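PDB 1PZ7: agrin from Gallus gallus, which organises acetylcholine receptor clustering at the neuromuscular junction from the basal lamina, an activity modulated by alternative splicing and calcium binding. Local coordinates for residues 54-59 against 174-179. Residues are numbered along the deposited sequence; the frame is centred on the assembly and turned at random.
Sequences LSIKTE and GCIRDV
S55 and R177 form an antiparallel hydrogen-bonded pair: S55 N donates to R177 O at 3.1 Å, and R177 N returns a bond to S55 O at 3.0 Å. Two residues along, K57 and C175 repeat the exchange, with C175 N reaching K57 O at 2.8 Å and K57 N giving a more bent bond to C175 O. Between these pairs lies the non-hydrogen-bonded pair of I56 and I176. Their side chains run side by side in the same direction, touching through I56 CG2 and I176 CG1 at 3.9 Å. I176 CG2 also meets L54 CD1 at 4.1 Å, while L54 CB rests on V179 CG2. Past R177 the register slips by a residue: D178, with positive phi (50°), is where the chain departs from regular strand geometry, so that L54 lies nearest V179, its CA directed at D178 O (3.4 Å). The two strands, 45-58 and 175-181, belong to one curved antiparallel sheet of the laminin G beta-sandwich. The side chains of L54 and I56 pack on I65 of the opposing sheet and on I114 of the neighbouring strand 112-119. The other face is more polar. With CG set between its own N and carbonyl carbon (chi1 74°) and the chain then extended to NE, R177 passes alongside S55 CB, NE 3.9 Å away. One water bridges the two side chains, accepting from R177 NH1 in the guanidinium plane and bonding S55 OG; H113 gives that hydroxyl a further, weak partner. W111 makes a cation-pi contact with R177 and also touches K57 and C175. C175 SG is tied to C201 by a disulfide, anchoring the C-terminal end of the modelled chain to this strand. At the far end T58 OG1 is engaged by I173 O and A60 N.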
ATOM      1  N   LEU A  54      -0.135  -8.545   2.928  1.00  9.68           N
ATOM      2  CA  LEU A  54      -0.250  -9.016   1.557  1.00  9.95           C
ATOM      3  C   LEU A  54       0.962  -9.846   1.201  1.00  9.77           C
ATOM      4  O   LEU A  54       1.956  -9.843   1.915  1.00 10.39           O
ATOM      5  CB  LEU A  54      -0.383  -7.843   0.576  1.00 10.13           C
ATOM      6  CG  LEU A  54       0.816  -6.904   0.394  1.00 10.73           C
ATOM      7  CD1 LEU A  54       0.708  -6.126  -0.915  1.00 11.63           C
ATOM      8  CD2 LEU A  54       0.960  -5.945   1.562  1.00 11.43           C
ATOM      9  N   SER A  55       0.864 -10.573   0.100  1.00  9.63           N
ATOM     10  CA  SER A  55       2.002 -11.303  -0.411  1.00  9.97           C
ATOM     11  C   SER A  55       2.232 -10.826  -1.827  1.00  9.67           C
ATOM     12  O   SER A  55       1.278 -10.605  -2.569  1.00  9.31           O
ATOM     13  CB  SER A  55       1.755 -12.804  -0.370  1.00 10.13           C
ATOM     14  OG  SER A  55       1.947 -13.282   0.954  1.00 12.16           O
ATOM     15  N   ILE A  56       3.495 -10.631  -2.191  1.00  9.55           N
ATOM     16  CA  ILE A  56       3.821 -10.181  -3.531  1.00  9.57           C
ATOM     17  C   ILE A  56       4.946 -11.014  -4.101  1.00  9.35           C
ATOM     18  O   ILE A  56       5.699 -11.659  -3.371  1.00  9.17           O
ATOM     19  CB  ILE A  56       4.187  -8.670  -3.570  1.00  9.96           C
ATOM     20  CG1 ILE A  56       5.534  -8.399  -2.899  1.00 10.26           C
ATOM     21  CG2 ILE A  56       3.074  -7.832  -2.950  1.00 10.25           C
ATOM     22  CD1 ILE A  56       6.036  -6.983  -3.141  1.00 11.19           C
ATOM     23  N   LYS A  57       5.042 -10.985  -5.424  1.00  8.93           N
ATOM     24  CA  LYS A  57       6.060 -11.718  -6.148  1.00  9.23           C
ATOM     25  C   LYS A  57       6.519 -10.760  -7.225  1.00  8.93           C
ATOM     26  O   LYS A  57       5.705 -10.263  -8.000  1.00  9.19           O
ATOM     27  CB  LYS A  57       5.468 -12.993  -6.741  1.00  9.24           C
ATOM     28  CG  LYS A  57       6.446 -13.862  -7.497  1.00 10.81           C
ATOM     29  CD  LYS A  57       5.718 -15.037  -8.119  1.00 12.95           C
ATOM     30  CE  LYS A  57       6.630 -15.904  -8.950  1.00 14.15           C
ATOM     31  NZ  LYS A  57       5.877 -17.058  -9.497  1.00 16.11           N
ATOM     32  N   THR A  58       7.814 -10.479  -7.280  1.00  8.72           N
ATOM     33  CA  THR A  58       8.281  -9.455  -8.193  1.00  8.64           C
ATOM     34  C   THR A  58       9.775  -9.506  -8.462  1.00  8.63           C
ATOM     35  O   THR A  58      10.539 -10.087  -7.695  1.00  8.50           O
ATOM     36  CB  THR A  58       7.922  -8.070  -7.598  1.00  8.74           C
ATOM     37  OG1 THR A  58       8.222  -7.030  -8.536  1.00  8.56           O
ATOM     38  CG2 THR A  58       8.786  -7.755  -6.375  1.00  9.11           C
ATOM     39  N   GLU A  59      10.163  -8.890  -9.577  1.00  8.79           N
ATOM     40  CA  GLU A  59      11.566  -8.691  -9.933  1.00  9.10           C
ATOM     41  C   GLU A  59      11.882  -7.200  -9.897  1.00  8.85           C
ATOM     42  O   GLU A  59      13.000  -6.786 -10.184  1.00  9.00           O
ATOM     43  CB  GLU A  59      11.850  -9.202 -11.342  1.00  9.33           C
ATOM     44  CG  GLU A  59      11.628 -10.686 -11.545  1.00 11.05           C
ATOM     45  CD  GLU A  59      11.788 -11.088 -12.998  1.00 12.78           C
ATOM     46  OE1 GLU A  59      10.882 -10.796 -13.806  1.00 15.84           O
ATOM     47  OE2 GLU A  59      12.822 -11.685 -13.338  1.00 15.22           O
ATOM     48  N   GLY A 174       4.548  -7.142 -11.257  1.00  7.81           N
ATOM     49  CA  GLY A 174       4.656  -8.358 -10.476  1.00  8.45           C
ATOM     50  C   GLY A 174       3.278  -8.896 -10.160  1.00  8.52           C
ATOM     51  O   GLY A 174       2.307  -8.586 -10.850  1.00  8.99           O
ATOM     52  N   CYS A 175       3.186  -9.710  -9.116  1.00  8.83           N
ATOM     53  CA  CYS A 175       1.914 -10.285  -8.722  1.00  9.48           C
ATOM     54  C   CYS A 175       1.604 -10.014  -7.270  1.00  8.93           C
ATOM     55  O   CYS A 175       2.514  -9.877  -6.450  1.00  9.25           O
ATOM     56  CB  CYS A 175       1.935 -11.786  -8.940  1.00  9.73           C
ATOM     57  SG  CYS A 175       2.192 -12.261 -10.655  1.00 12.94           S
ATOM     58  N   ILE A 176       0.311  -9.938  -6.963  1.00  8.63           N
ATOM     59  CA  ILE A 176      -0.149  -9.712  -5.599  1.00  8.69           C
ATOM     60  C   ILE A 176      -1.270 -10.685  -5.268  1.00  8.53           C
ATOM     61  O   ILE A 176      -2.095 -11.010  -6.116  1.00  8.64           O
ATOM     62  CB  ILE A 176      -0.656  -8.266  -5.431  1.00  8.87           C
ATOM     63  CG1 ILE A 176       0.453  -7.277  -5.806  1.00  9.21           C
ATOM     64  CG2 ILE A 176      -1.137  -8.039  -3.999  1.00  8.90           C
ATOM     65  CD1 ILE A 176       0.043  -5.836  -5.734  1.00  9.75           C
ATOM     66  N   ARG A 177      -1.295 -11.147  -4.024  1.00  8.31           N
ATOM     67  CA  ARG A 177      -2.364 -12.015  -3.552  1.00  8.29           C
ATOM     68  C   ARG A 177      -2.592 -11.800  -2.065  1.00  8.23           C
ATOM     69  O   ARG A 177      -1.744 -11.245  -1.364  1.00  7.87           O
ATOM     70  CB  ARG A 177      -2.025 -13.486  -3.810  1.00  8.29           C
ATOM     71  CG  ARG A 177      -0.975 -14.055  -2.871  1.00  8.73           C
ATOM     72  CD  ARG A 177      -0.448 -15.424  -3.283  1.00  9.51           C
ATOM     73  NE  ARG A 177       0.502 -15.940  -2.298  1.00 10.48           N
ATOM     74  CZ  ARG A 177       1.234 -17.035  -2.456  1.00 11.47           C
ATOM     75  NH1 ARG A 177       2.067 -17.412  -1.495  1.00 12.22           N
ATOM     76  NH2 ARG A 177       1.140 -17.755  -3.566  1.00 12.21           N
ATOM     77  N   ASP A 178      -3.758 -12.235  -1.604  1.00  8.12           N
ATOM     78  CA  ASP A 178      -4.110 -12.234  -0.183  1.00  8.62           C
ATOM     79  C   ASP A 178      -3.876 -10.900   0.511  1.00  8.72           C
ATOM     80  O   ASP A 178      -3.130 -10.799   1.495  1.00  8.69           O
ATOM     81  CB  ASP A 178      -3.351 -13.352   0.527  1.00  8.53           C
ATOM     82  CG  ASP A 178      -3.782 -14.722   0.059  1.00  9.08           C
ATOM     83  OD1 ASP A 178      -2.992 -15.681   0.180  1.00 10.19           O
ATOM     84  OD2 ASP A 178      -4.912 -14.935  -0.433  1.00 10.37           O
ATOM     85  N   VAL A 179      -4.530  -9.870  -0.010  1.00  9.05           N
ATOM     86  CA  VAL A 179      -4.420  -8.533   0.547  1.00  8.99           C
ATOM     87  C   VAL A 179      -5.455  -8.345   1.653  1.00  8.92           C
ATOM     88  O   VAL A 179      -6.657  -8.502   1.426  1.00  9.64           O
ATOM     89  CB  VAL A 179      -4.611  -7.453  -0.534  1.00  9.15           C
ATOM     90  CG1 VAL A 179      -4.452  -6.061   0.056  1.00  9.23           C
ATOM     91  CG2 VAL A 179      -3.622  -7.656  -1.675  1.00  9.04           C
TER
HETATM   92  O   HOH W   1       3.043 -15.924   0.986  1.00 27.89           O